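Local coordinates for pesticidal crystal protein Cry2Aa (Bacillus thuringiensis serovar kurstaki, PDB 1I5P) that promotes colloidosmotic lysis by binding to midgut epithelial cells of mosquito and moth larvae, at residues Y534-N539 against I622-T627; Y543-R548 against V603-N608; T560-V565 against V596-T601. All blocks are in the same frame, centred on the assembly; numbering follows the deposited sequence.

Contact 1: residues Y534-N539 against I622-T627; sequences YTLRGN and IMFVPT
I622 extends over the ring of Y534 because its CG1 is anti to the carbonyl carbon (chi1 -60°) and its chain stays extended out to CD1. In L536, CG sits between the backbone N and the carbonyl carbon (chi1 68°), which carries CD2 to the ring of F624. These two pairs lie inside the lectin-like beta sandwich, or jelly roll, near the C-terminus of the toxin. Strand 530-537 belongs to one sheet and strand 617-626 to the other. No hydrogen bond links the two segments. The backbones stay well apart, and Y534 and I622 have the nearest CA atoms, at 9.8 Å. The contact is therefore made by side chains meeting between the sheets.

The Y534-I622 pair is a CH-pi contact. The I622 methyl CD1 stands 3.6 Å from the centroid of the Y534 ring, only 6° from the ring normal. Because it is so well centred, it lies at nearly equal distance from all six ring carbons, with CZ of Y534 slightly the nearest. The phenol oxygen of Y534 faces different company: its OH is hydrogen-bonded to P498 O. The residue thus gives its ring face to the apolar interior and its polar end to a backbone carbonyl.

I607 also touches both Y534 and I622. F624 stacks its ring on F494 and packs on L545 as well. L536 and F624 come from opposite directions, and their meeting is oblique to the ring. L536 CD2 lies 3.6 Å from F624 CZ and 4.2 Å from F624 CE1.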
ATOM      1  N   TYR A 534       5.150 -18.135   8.872  1.00 15.03           N
ATOM      2  CA  TYR A 534       5.862 -16.872   8.749  1.00 13.53           C
ATOM      3  C   TYR A 534       7.133 -16.958   9.580  1.00 14.41           C
ATOM      4  O   TYR A 534       7.167 -17.627  10.614  1.00 11.32           O
ATOM      5  CB  TYR A 534       4.992 -15.716   9.243  1.00 15.39           C
ATOM      6  CG  TYR A 534       3.689 -15.607   8.495  1.00 14.64           C
ATOM      7  CD1 TYR A 534       2.604 -16.408   8.830  1.00 12.52           C
ATOM      8  CD2 TYR A 534       3.565 -14.754   7.402  1.00 15.29           C
ATOM      9  CE1 TYR A 534       1.424 -16.372   8.093  1.00 15.00           C
ATOM     10  CE2 TYR A 534       2.389 -14.708   6.657  1.00 16.86           C
ATOM     11  CZ  TYR A 534       1.327 -15.523   7.007  1.00 13.43           C
ATOM     12  OH  TYR A 534       0.184 -15.512   6.247  1.00 14.78           O
ATOM     13  N   THR A 535       8.182 -16.289   9.116  1.00 14.11           N
ATOM     14  CA  THR A 535       9.454 -16.298   9.824  1.00 14.19           C
ATOM     15  C   THR A 535       9.934 -14.878  10.082  1.00 13.74           C
ATOM     16  O   THR A 535       9.935 -14.031   9.183  1.00 11.04           O
ATOM     17  CB  THR A 535      10.525 -17.059   9.027  1.00 13.06           C
ATOM     18  OG1 THR A 535      10.028 -18.356   8.693  1.00 12.87           O
ATOM     19  CG2 THR A 535      11.803 -17.214   9.859  1.00 15.05           C
ATOM     20  N   LEU A 536      10.354 -14.629  11.315  1.00 13.07           N
ATOM     21  CA  LEU A 536      10.817 -13.307  11.693  1.00 13.07           C
ATOM     22  C   LEU A 536      12.109 -13.368  12.505  1.00 14.48           C
ATOM     23  O   LEU A 536      12.397 -14.368  13.173  1.00 11.80           O
ATOM     24  CB  LEU A 536       9.723 -12.603  12.500  1.00 14.06           C
ATOM     25  CG  LEU A 536       9.417 -13.186  13.880  1.00 16.92           C
ATOM     26  CD1 LEU A 536      10.210 -12.411  14.918  1.00 15.47           C
ATOM     27  CD2 LEU A 536       7.932 -13.090  14.192  1.00 15.41           C
ATOM     28  N   ARG A 537      12.878 -12.283  12.443  1.00 14.25           N
ATOM     29  CA  ARG A 537      14.135 -12.170  13.168  1.00 14.18           C
ATOM     30  C   ARG A 537      13.813 -11.449  14.477  1.00 14.80           C
ATOM     31  O   ARG A 537      13.550 -10.244  14.475  1.00 15.21           O
ATOM     32  CB  ARG A 537      15.135 -11.352  12.346  1.00 16.02           C
ATOM     33  CG  ARG A 537      16.540 -11.305  12.923  1.00 18.15           C
ATOM     34  CD  ARG A 537      17.196 -12.666  12.840  1.00 20.36           C
ATOM     35  NE  ARG A 537      18.565 -12.652  13.340  1.00 23.28           N
ATOM     36  CZ  ARG A 537      19.385 -13.696  13.287  1.00 23.26           C
ATOM     37  NH1 ARG A 537      18.971 -14.837  12.751  1.00 21.41           N
ATOM     38  NH2 ARG A 537      20.611 -13.600  13.775  1.00 24.43           N
ATOM     39  N   GLY A 538      13.826 -12.187  15.585  1.00 12.10           N
ATOM     40  CA  GLY A 538      13.502 -11.601  16.873  1.00 13.60           C
ATOM     41  C   GLY A 538      14.462 -10.563  17.427  1.00 15.34           C
ATOM     42  O   GLY A 538      15.610 -10.446  16.989  1.00 17.49           O
ATOM     43  N   ASN A 539      13.987  -9.809  18.411  1.00 15.22           N
ATOM     44  CA  ASN A 539      14.788  -8.774  19.044  1.00 16.52           C
ATOM     45  C   ASN A 539      14.866  -9.020  20.547  1.00 17.32           C
ATOM     46  O   ASN A 539      15.326  -8.164  21.300  1.00 19.68           O
ATOM     47  CB  ASN A 539      14.167  -7.405  18.775  1.00 16.66           C
ATOM     48  CG  ASN A 539      12.716  -7.340  19.197  1.00 16.78           C
ATOM     49  OD1 ASN A 539      12.199  -8.277  19.810  1.00 14.72           O
ATOM     50  ND2 ASN A 539      12.048  -6.232  18.875  1.00 15.22           N
ATOM     51  N   ILE A 622      -1.089  -9.431  10.880  1.00 13.16           N
ATOM     52  CA  ILE A 622      -0.394 -10.087  11.972  1.00 13.93           C
ATOM     53  C   ILE A 622       0.303  -8.956  12.705  1.00 14.24           C
ATOM     54  O   ILE A 622       1.175  -8.290  12.144  1.00 15.73           O
ATOM     55  CB  ILE A 622       0.657 -11.092  11.432  1.00 13.97           C
ATOM     56  CG1 ILE A 622      -0.038 -12.158  10.581  1.00 13.53           C
ATOM     57  CG2 ILE A 622       1.413 -11.743  12.588  1.00 11.44           C
ATOM     58  CD1 ILE A 622       0.922 -12.980   9.716  1.00 13.28           C
ATOM     59  N   MET A 623      -0.078  -8.720  13.950  1.00 13.54           N
ATOM     60  CA  MET A 623       0.548  -7.638  14.688  1.00 18.10           C
ATOM     61  C   MET A 623       1.030  -7.994  16.077  1.00 16.04           C
ATOM     62  O   MET A 623       0.296  -8.578  16.878  1.00 15.78           O
ATOM     63  CB  MET A 623      -0.389  -6.433  14.768  1.00 19.58           C
ATOM     64  CG  MET A 623      -1.798  -6.787  15.126  1.00 29.28           C
ATOM     65  SD  MET A 623      -2.864  -6.733  13.689  1.00 32.70           S
ATOM     66  CE  MET A 623      -4.420  -6.385  14.503  1.00 26.54           C
ATOM     67  N   PHE A 624       2.286  -7.643  16.339  1.00 15.31           N
ATOM     68  CA  PHE A 624       2.913  -7.876  17.632  1.00 14.46           C
ATOM     69  C   PHE A 624       2.879  -6.540  18.359  1.00 14.13           C
ATOM     70  O   PHE A 624       3.415  -5.538  17.875  1.00 12.75           O
ATOM     71  CB  PHE A 624       4.354  -8.354  17.459  1.00 15.40           C
ATOM     72  CG  PHE A 624       4.471  -9.654  16.718  1.00 16.76           C
ATOM     73  CD1 PHE A 624       4.361  -9.689  15.338  1.00 16.33           C
ATOM     74  CD2 PHE A 624       4.658 -10.848  17.406  1.00 18.27           C
ATOM     75  CE1 PHE A 624       4.437 -10.895  14.645  1.00 16.95           C
ATOM     76  CE2 PHE A 624       4.734 -12.067  16.719  1.00 15.75           C
ATOM     77  CZ  PHE A 624       4.622 -12.083  15.336  1.00 16.57           C
ATOM     78  N   VAL A 625       2.238  -6.534  19.519  1.00 13.06           N
ATOM     79  CA  VAL A 625       2.095  -5.322  20.302  1.00 14.49           C
ATOM     80  C   VAL A 625       2.736  -5.489  21.678  1.00 13.64           C
ATOM     81  O   VAL A 625       2.631  -6.551  22.292  1.00 13.82           O
ATOM     82  CB  VAL A 625       0.591  -4.987  20.460  1.00 14.97           C
ATOM     83  CG1 VAL A 625       0.412  -3.674  21.197  1.00 16.95           C
ATOM     84  CG2 VAL A 625      -0.062  -4.934  19.076  1.00 13.82           C
ATOM     85  N   PRO A 626       3.426  -4.447  22.171  1.00 13.83           N
ATOM     86  CA  PRO A 626       4.054  -4.547  23.486  1.00 14.66           C
ATOM     87  C   PRO A 626       2.998  -4.996  24.482  1.00 15.64           C
ATOM     88  O   PRO A 626       1.882  -4.466  24.504  1.00 16.88           O
ATOM     89  CB  PRO A 626       4.555  -3.132  23.719  1.00 12.05           C
ATOM     90  CG  PRO A 626       4.997  -2.745  22.332  1.00 10.99           C
ATOM     91  CD  PRO A 626       3.786  -3.174  21.525  1.00 14.48           C
ATOM     92  N   THR A 627       3.357  -5.985  25.290  1.00 16.82           N
ATOM     93  CA  THR A 627       2.443  -6.565  26.271  1.00 18.43           C
ATOM     94  C   THR A 627       1.759  -5.594  27.231  1.00 16.90           C
ATOM     95  O   THR A 627       0.659  -5.863  27.704  1.00 17.00           O
ATOM     96  CB  THR A 627       3.166  -7.645  27.106  1.00 20.99           C
ATOM     97  OG1 THR A 627       4.130  -7.023  27.964  1.00 23.44           O
ATOM     98  CG2 THR A 627       3.888  -8.620  26.185  1.00 21.66           C
TER

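Contact 2: residues Y543-R548 against V603-N608; sequences YNLYLR and VTLDIN
L545 and L547 face L605 and I607 across two strands that run in the same general sense, with CA atoms 10.3 Å apart for L545 and L605 and 9.5 Å for L547 and I607. That spacing is too wide for backbone pairing, and no hydrogen bond joins the segments. It is the spacing of two sheets packed face to face in a beta sandwich.

All four side chains are buried and apolar, and their CB atoms point toward the opposite strand. The two leucines L545 and L605 take nearly the same shape. In each, CG is anti to the backbone N, with chi1 174° in L545 and 165° in L605. They cross at an angle and touch through single methyls, L545 CD2 and L605 CD1, 3.9 Å apart.

The second pair meets tip to tip and over more atoms. L547 CD2 lies 3.9 Å from I607 CD1. The other methyl of the leucine, L547 CD1, is 4.1 Å from both I607 CD1 and I607 CG2. The fork of L547 therefore meets both branches of the isoleucine at ordinary van der Waals distance.

Strand 541-550 lies between strands 585-597 and 617-626 in one sheet. Strand 602-610 lies between strands 530-537 and 555-561 in the other. V559 of strand 555-561 touches both L545 and L605, and I557 packs on L547, so this strand continues the apolar layer.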
ATOM      1  N   TYR A 543       5.822  -9.916  23.166  1.00 20.49           N
ATOM      2  CA  TYR A 543       4.686  -9.171  22.645  1.00 17.99           C
ATOM      3  C   TYR A 543       3.399  -9.962  22.732  1.00 17.62           C
ATOM      4  O   TYR A 543       3.413 -11.189  22.849  1.00 17.27           O
ATOM      5  CB  TYR A 543       4.890  -8.831  21.161  1.00 14.85           C
ATOM      6  CG  TYR A 543       6.108  -8.002  20.810  1.00 15.32           C
ATOM      7  CD1 TYR A 543       7.349  -8.601  20.595  1.00 14.37           C
ATOM      8  CD2 TYR A 543       6.009  -6.615  20.658  1.00 12.25           C
ATOM      9  CE1 TYR A 543       8.467  -7.838  20.233  1.00 12.77           C
ATOM     10  CE2 TYR A 543       7.118  -5.846  20.302  1.00 12.06           C
ATOM     11  CZ  TYR A 543       8.340  -6.462  20.090  1.00 12.00           C
ATOM     12  OH  TYR A 543       9.434  -5.689  19.754  1.00 14.56           O
ATOM     13  N   ASN A 544       2.280  -9.247  22.672  1.00 17.96           N
ATOM     14  CA  ASN A 544       0.981  -9.901  22.630  1.00 18.86           C
ATOM     15  C   ASN A 544       0.723 -10.015  21.137  1.00 18.44           C
ATOM     16  O   ASN A 544       0.815  -9.027  20.403  1.00 16.28           O
ATOM     17  CB  ASN A 544      -0.116  -9.043  23.260  1.00 24.09           C
ATOM     18  CG  ASN A 544      -0.187  -9.193  24.757  1.00 28.67           C
ATOM     19  OD1 ASN A 544      -0.060 -10.296  25.289  1.00 32.11           O
ATOM     20  ND2 ASN A 544      -0.410  -8.082  25.452  1.00 29.14           N
ATOM     21  N   LEU A 545       0.441 -11.226  20.683  1.00 17.41           N
ATOM     22  CA  LEU A 545       0.170 -11.446  19.279  1.00 16.13           C
ATOM     23  C   LEU A 545      -1.309 -11.259  19.004  1.00 17.23           C
ATOM     24  O   LEU A 545      -2.158 -11.890  19.644  1.00 16.90           O
ATOM     25  CB  LEU A 545       0.591 -12.855  18.858  1.00 16.48           C
ATOM     26  CG  LEU A 545       0.241 -13.280  17.429  1.00 15.88           C
ATOM     27  CD1 LEU A 545       1.012 -12.430  16.425  1.00 17.42           C
ATOM     28  CD2 LEU A 545       0.578 -14.755  17.245  1.00 15.49           C
ATOM     29  N   TYR A 546      -1.609 -10.375  18.057  1.00 14.82           N
ATOM     30  CA  TYR A 546      -2.976 -10.106  17.652  1.00 14.72           C
ATOM     31  C   TYR A 546      -3.111 -10.484  16.187  1.00 15.95           C
ATOM     32  O   TYR A 546      -2.266 -10.135  15.365  1.00 13.56           O
ATOM     33  CB  TYR A 546      -3.322  -8.618  17.799  1.00 17.39           C
ATOM     34  CG  TYR A 546      -3.500  -8.124  19.217  1.00 18.74           C
ATOM     35  CD1 TYR A 546      -2.402  -7.756  19.987  1.00 18.96           C
ATOM     36  CD2 TYR A 546      -4.773  -8.020  19.788  1.00 18.65           C
ATOM     37  CE1 TYR A 546      -2.555  -7.292  21.294  1.00 21.96           C
ATOM     38  CE2 TYR A 546      -4.940  -7.559  21.096  1.00 21.82           C
ATOM     39  CZ  TYR A 546      -3.827  -7.196  21.842  1.00 22.98           C
ATOM     40  OH  TYR A 546      -3.990  -6.750  23.135  1.00 25.18           O
ATOM     41  N   LEU A 547      -4.166 -11.212  15.859  1.00 15.04           N
ATOM     42  CA  LEU A 547      -4.398 -11.574  14.472  1.00 16.40           C
ATOM     43  C   LEU A 547      -5.651 -10.855  14.025  1.00 15.88           C
ATOM     44  O   LEU A 547      -6.716 -11.021  14.623  1.00 15.79           O
ATOM     45  CB  LEU A 547      -4.581 -13.088  14.306  1.00 14.70           C
ATOM     46  CG  LEU A 547      -3.358 -13.968  14.603  1.00 17.57           C
ATOM     47  CD1 LEU A 547      -3.659 -15.401  14.202  1.00 14.71           C
ATOM     48  CD2 LEU A 547      -2.142 -13.460  13.841  1.00 11.11           C
ATOM     49  N   ARG A 548      -5.508 -10.016  13.005  1.00 15.88           N
ATOM     50  CA  ARG A 548      -6.648  -9.303  12.456  1.00 16.38           C
ATOM     51  C   ARG A 548      -7.224 -10.262  11.429  1.00 15.74           C
ATOM     52  O   ARG A 548      -6.555 -10.629  10.463  1.00 14.81           O
ATOM     53  CB  ARG A 548      -6.223  -7.989  11.788  1.00 14.52           C
ATOM     54  CG  ARG A 548      -7.366  -7.280  11.067  1.00 14.66           C
ATOM     55  CD  ARG A 548      -7.090  -5.796  10.841  1.00 17.16           C
ATOM     56  NE  ARG A 548      -7.107  -5.035  12.089  1.00 14.17           N
ATOM     57  CZ  ARG A 548      -7.036  -3.708  12.163  1.00 14.73           C
ATOM     58  NH1 ARG A 548      -6.943  -2.981  11.058  1.00 14.04           N
ATOM     59  NH2 ARG A 548      -7.060  -3.105  13.346  1.00 12.93           N
ATOM     60  N   VAL A 603      12.522 -16.878  14.245  1.00 20.15           N
ATOM     61  CA  VAL A 603      11.346 -17.473  14.860  1.00 18.18           C
ATOM     62  C   VAL A 603      10.266 -17.796  13.837  1.00 17.00           C
ATOM     63  O   VAL A 603       9.954 -16.978  12.977  1.00 14.69           O
ATOM     64  CB  VAL A 603      10.756 -16.518  15.906  1.00 17.81           C
ATOM     65  CG1 VAL A 603       9.614 -17.184  16.636  1.00 19.61           C
ATOM     66  CG2 VAL A 603      11.849 -16.075  16.863  1.00 19.07           C
ATOM     67  N   THR A 604       9.696 -18.994  13.929  1.00 16.68           N
ATOM     68  CA  THR A 604       8.640 -19.383  13.005  1.00 17.40           C
ATOM     69  C   THR A 604       7.284 -19.206  13.679  1.00 16.84           C
ATOM     70  O   THR A 604       7.116 -19.510  14.860  1.00 14.91           O
ATOM     71  CB  THR A 604       8.768 -20.859  12.554  1.00 19.06           C
ATOM     72  OG1 THR A 604       8.618 -21.720  13.688  1.00 20.90           O
ATOM     73  CG2 THR A 604      10.116 -21.106  11.901  1.00 17.95           C
ATOM     74  N   LEU A 605       6.326 -18.694  12.918  1.00 16.58           N
ATOM     75  CA  LEU A 605       4.975 -18.479  13.409  1.00 16.43           C
ATOM     76  C   LEU A 605       4.043 -19.259  12.505  1.00 17.48           C
ATOM     77  O   LEU A 605       3.881 -18.911  11.333  1.00 16.63           O
ATOM     78  CB  LEU A 605       4.609 -16.991  13.353  1.00 14.47           C
ATOM     79  CG  LEU A 605       3.120 -16.646  13.498  1.00 15.65           C
ATOM     80  CD1 LEU A 605       2.624 -17.044  14.881  1.00 12.97           C
ATOM     81  CD2 LEU A 605       2.912 -15.154  13.264  1.00 11.64           C
ATOM     82  N   ASP A 606       3.444 -20.321  13.031  1.00 18.16           N
ATOM     83  CA  ASP A 606       2.526 -21.124  12.234  1.00 19.63           C
ATOM     84  C   ASP A 606       1.087 -20.800  12.585  1.00 18.64           C
ATOM     85  O   ASP A 606       0.682 -20.873  13.743  1.00 18.31           O
ATOM     86  CB  ASP A 606       2.791 -22.619  12.441  1.00 23.92           C
ATOM     87  CG  ASP A 606       4.142 -23.049  11.915  1.00 27.53           C
ATOM     88  OD1 ASP A 606       4.542 -22.564  10.835  1.00 29.85           O
ATOM     89  OD2 ASP A 606       4.804 -23.880  12.578  1.00 30.72           O
ATOM     90  N   ILE A 607       0.327 -20.416  11.569  1.00 17.87           N
ATOM     91  CA  ILE A 607      -1.075 -20.082  11.749  1.00 16.11           C
ATOM     92  C   ILE A 607      -1.928 -21.106  11.005  1.00 17.48           C
ATOM     93  O   ILE A 607      -1.976 -21.115   9.773  1.00 18.79           O
ATOM     94  CB  ILE A 607      -1.376 -18.661  11.219  1.00 13.54           C
ATOM     95  CG1 ILE A 607      -0.483 -17.640  11.941  1.00 11.74           C
ATOM     96  CG2 ILE A 607      -2.836 -18.323  11.435  1.00  9.88           C
ATOM     97  CD1 ILE A 607      -0.703 -16.188  11.520  1.00  9.44           C
ATOM     98  N   ASN A 608      -2.585 -21.978  11.763  1.00 18.06           N
ATOM     99  CA  ASN A 608      -3.435 -23.010  11.186  1.00 17.93           C
ATOM    100  C   ASN A 608      -4.902 -22.663  11.374  1.00 18.04           C
ATOM    101  O   ASN A 608      -5.342 -22.326  12.472  1.00 17.75           O
ATOM    102  CB  ASN A 608      -3.122 -24.368  11.815  1.00 18.04           C
ATOM    103  CG  ASN A 608      -4.102 -25.449  11.389  1.00 18.10           C
ATOM    104  OD1 ASN A 608      -5.182 -25.588  11.964  1.00 17.12           O
ATOM    105  ND2 ASN A 608      -3.734 -26.210  10.369  1.00 16.12           N
TER

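Contact 3: residues T560-V565 against V596-T601; sequences TINGRV and VASDNT
N562 grips the backbone of V596 with both ends of its side-chain amide, and this is the tight part of the contact. V596 N donates to N562 OD1 at 2.9 Å, and the bond is nearly straight, at 167°. N562 ND2 gives a more bent bond to V596 O, 3.2 Å long. This second bond lies in the carbonyl plane of V596 and close to the amide plane of N562. One side chain thus serves both the N-H and the C=O of a single residue, and the two bonds fix the rotation of the amide.

N562 can do this because it sits at a corner of the type I' turn from I561 to R564. With CG anti to the carbonyl carbon (chi1 -61°), the amide reaches across to V596.

The rest of the contact is looser. The whole contact lies at the surface, and next to N562 the turn residue G563 is exposed. S598 OG is 4.1 Å from N562 ND2, which is proximity rather than a bond. The extended arm of R564 crosses V596 obliquely. R564 NH2 comes to 3.1 Å from V596 CG2, a separation short enough to make the exact placing doubtful. The polar end of R564 has a partner in Y566 OH, bonded to NH1.

The turn joins strands 555-561 and 564-571 as a hairpin at one end of the sandwich. V596 lies near the end of strand 585-597 in the other sheet, just before the chain leads into strand 602-610.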
ATOM      1  N   THR A 560       1.135 -21.743  16.484  1.00 17.36           N
ATOM      2  CA  THR A 560       2.257 -22.437  17.083  1.00 17.64           C
ATOM      3  C   THR A 560       3.500 -21.576  16.947  1.00 17.94           C
ATOM      4  O   THR A 560       3.917 -21.223  15.838  1.00 16.29           O
ATOM      5  CB  THR A 560       2.496 -23.800  16.412  1.00 18.13           C
ATOM      6  OG1 THR A 560       1.286 -24.567  16.460  1.00 20.40           O
ATOM      7  CG2 THR A 560       3.592 -24.569  17.135  1.00 17.03           C
ATOM      8  N   ILE A 561       4.079 -21.233  18.092  1.00 17.06           N
ATOM      9  CA  ILE A 561       5.275 -20.411  18.147  1.00 18.75           C
ATOM     10  C   ILE A 561       5.927 -20.605  19.517  1.00 20.12           C
ATOM     11  O   ILE A 561       5.231 -20.708  20.526  1.00 19.69           O
ATOM     12  CB  ILE A 561       4.912 -18.920  17.928  1.00 17.58           C
ATOM     13  CG1 ILE A 561       6.176 -18.062  17.925  1.00 19.87           C
ATOM     14  CG2 ILE A 561       3.918 -18.458  18.990  1.00 19.03           C
ATOM     15  CD1 ILE A 561       5.931 -16.640  17.455  1.00 19.21           C
ATOM     16  N   ASN A 562       7.256 -20.676  19.549  1.00 21.71           N
ATOM     17  CA  ASN A 562       7.982 -20.868  20.803  1.00 24.20           C
ATOM     18  C   ASN A 562       7.611 -22.205  21.438  1.00 25.51           C
ATOM     19  O   ASN A 562       7.656 -22.354  22.659  1.00 27.30           O
ATOM     20  CB  ASN A 562       7.642 -19.751  21.794  1.00 23.71           C
ATOM     21  CG  ASN A 562       8.029 -18.368  21.288  1.00 26.26           C
ATOM     22  OD1 ASN A 562       7.374 -17.374  21.615  1.00 26.74           O
ATOM     23  ND2 ASN A 562       9.100 -18.295  20.509  1.00 24.12           N
ATOM     24  N   GLY A 563       7.237 -23.176  20.615  1.00 26.10           N
ATOM     25  CA  GLY A 563       6.855 -24.470  21.148  1.00 28.21           C
ATOM     26  C   GLY A 563       5.517 -24.400  21.861  1.00 29.56           C
ATOM     27  O   GLY A 563       5.078 -25.375  22.470  1.00 29.75           O
ATOM     28  N   ARG A 564       4.865 -23.243  21.789  1.00 30.62           N
ATOM     29  CA  ARG A 564       3.566 -23.060  22.428  1.00 31.20           C
ATOM     30  C   ARG A 564       2.465 -23.135  21.372  1.00 30.95           C
ATOM     31  O   ARG A 564       2.624 -22.637  20.255  1.00 28.33           O
ATOM     32  CB  ARG A 564       3.496 -21.697  23.125  1.00 33.99           C
ATOM     33  CG  ARG A 564       4.716 -21.328  23.963  1.00 39.06           C
ATOM     34  CD  ARG A 564       4.509 -19.963  24.617  1.00 40.66           C
ATOM     35  NE  ARG A 564       5.758 -19.340  25.049  1.00 41.06           N
ATOM     36  CZ  ARG A 564       5.858 -18.082  25.475  1.00 41.31           C
ATOM     37  NH1 ARG A 564       4.785 -17.304  25.530  1.00 40.68           N
ATOM     38  NH2 ARG A 564       7.037 -17.595  25.838  1.00 39.39           N
ATOM     39  N   VAL A 565       1.344 -23.755  21.729  1.00 30.23           N
ATOM     40  CA  VAL A 565       0.224 -23.870  20.806  1.00 29.84           C
ATOM     41  C   VAL A 565      -0.989 -23.146  21.371  1.00 29.75           C
ATOM     42  O   VAL A 565      -1.543 -23.556  22.389  1.00 30.73           O
ATOM     43  CB  VAL A 565      -0.165 -25.342  20.565  1.00 30.62           C
ATOM     44  CG1 VAL A 565      -1.236 -25.425  19.486  1.00 29.61           C
ATOM     45  CG2 VAL A 565       1.061 -26.144  20.167  1.00 32.41           C
ATOM     46  N   VAL A 596       7.367 -14.615  22.535  1.00 20.91           N
ATOM     47  CA  VAL A 596       8.715 -14.080  22.657  1.00 22.45           C
ATOM     48  C   VAL A 596       9.419 -14.061  21.307  1.00 22.76           C
ATOM     49  O   VAL A 596       9.576 -15.101  20.672  1.00 24.22           O
ATOM     50  CB  VAL A 596       9.578 -14.922  23.617  1.00 24.42           C
ATOM     51  CG1 VAL A 596      10.858 -14.156  23.962  1.00 25.22           C
ATOM     52  CG2 VAL A 596       8.793 -15.258  24.878  1.00 23.91           C
ATOM     53  N   ALA A 597       9.834 -12.875  20.870  1.00 22.13           N
ATOM     54  CA  ALA A 597      10.552 -12.735  19.606  1.00 23.17           C
ATOM     55  C   ALA A 597      12.034 -12.961  19.905  1.00 23.86           C
ATOM     56  O   ALA A 597      12.829 -12.019  19.899  1.00 23.91           O
ATOM     57  CB  ALA A 597      10.335 -11.340  19.023  1.00 19.24           C
ATOM     58  N   SER A 598      12.382 -14.218  20.178  1.00 24.09           N
ATOM     59  CA  SER A 598      13.750 -14.625  20.499  1.00 25.72           C
ATOM     60  C   SER A 598      14.804 -13.780  19.785  1.00 24.97           C
ATOM     61  O   SER A 598      14.771 -13.636  18.563  1.00 24.78           O
ATOM     62  CB  SER A 598      13.938 -16.100  20.143  1.00 27.61           C
ATOM     63  OG  SER A 598      12.901 -16.884  20.712  1.00 29.85           O
ATOM     64  N   ASP A 599      15.744 -13.230  20.552  1.00 24.91           N
ATOM     65  CA  ASP A 599      16.797 -12.375  20.001  1.00 26.59           C
ATOM     66  C   ASP A 599      17.742 -13.105  19.043  1.00 26.30           C
ATOM     67  O   ASP A 599      18.086 -14.266  19.260  1.00 26.47           O
ATOM     68  CB  ASP A 599      17.608 -11.754  21.136  1.00 28.36           C
ATOM     69  CG  ASP A 599      18.152 -10.383  20.784  1.00 30.78           C
ATOM     70  OD1 ASP A 599      18.163 -10.027  19.586  1.00 29.64           O
ATOM     71  OD2 ASP A 599      18.569  -9.660  21.712  1.00 31.82           O
ATOM     72  N   ASN A 600      18.162 -12.409  17.987  1.00 25.97           N
ATOM     73  CA  ASN A 600      19.065 -12.979  16.981  1.00 27.18           C
ATOM     74  C   ASN A 600      18.659 -14.393  16.592  1.00 25.82           C
ATOM     75  O   ASN A 600      19.510 -15.256  16.365  1.00 25.61           O
ATOM     76  CB  ASN A 600      20.505 -12.998  17.496  1.00 31.17           C
ATOM     77  CG  ASN A 600      21.126 -11.621  17.522  1.00 35.42           C
ATOM     78  OD1 ASN A 600      20.771 -10.786  18.354  1.00 36.24           O
ATOM     79  ND2 ASN A 600      22.054 -11.372  16.603  1.00 39.45           N
ATOM     80  N   THR A 601      17.356 -14.623  16.498  1.00 23.33           N
ATOM     81  CA  THR A 601      16.857 -15.941  16.157  1.00 23.30           C
ATOM     82  C   THR A 601      15.746 -15.865  15.121  1.00 21.39           C
ATOM     83  O   THR A 601      14.907 -14.967  15.171  1.00 22.68           O
ATOM     84  CB  THR A 601      16.309 -16.643  17.422  1.00 23.13           C
ATOM     85  OG1 THR A 601      17.255 -16.516  18.492  1.00 21.32           O
ATOM     86  CG2 THR A 601      16.058 -18.110  17.155  1.00 21.24           C
TER

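All three contacts join the same two sheets of the C-terminal sandwich. Contacts 1 and 2 are core contacts. They are wholly apolar across the segments, without hydrogen bonds, and they adjoin: strands 541-550 and 617-626 pair in one sheet, strands 530-537 and 602-610 in the other. A probable backbone hydrogen bond from L605 N to Y534 O ties them directly. Contact 3 lies at the surface, where a hairpin turn meets the end of a strand. There the chemistry becomes polar, and a side-chain amide binds backbone. It still borders the core, since buried I561 packs on buried V603 of contact 2. T560 N probably bonds to D606 O, which pairs the strands of contacts 2 and 3 in one sheet.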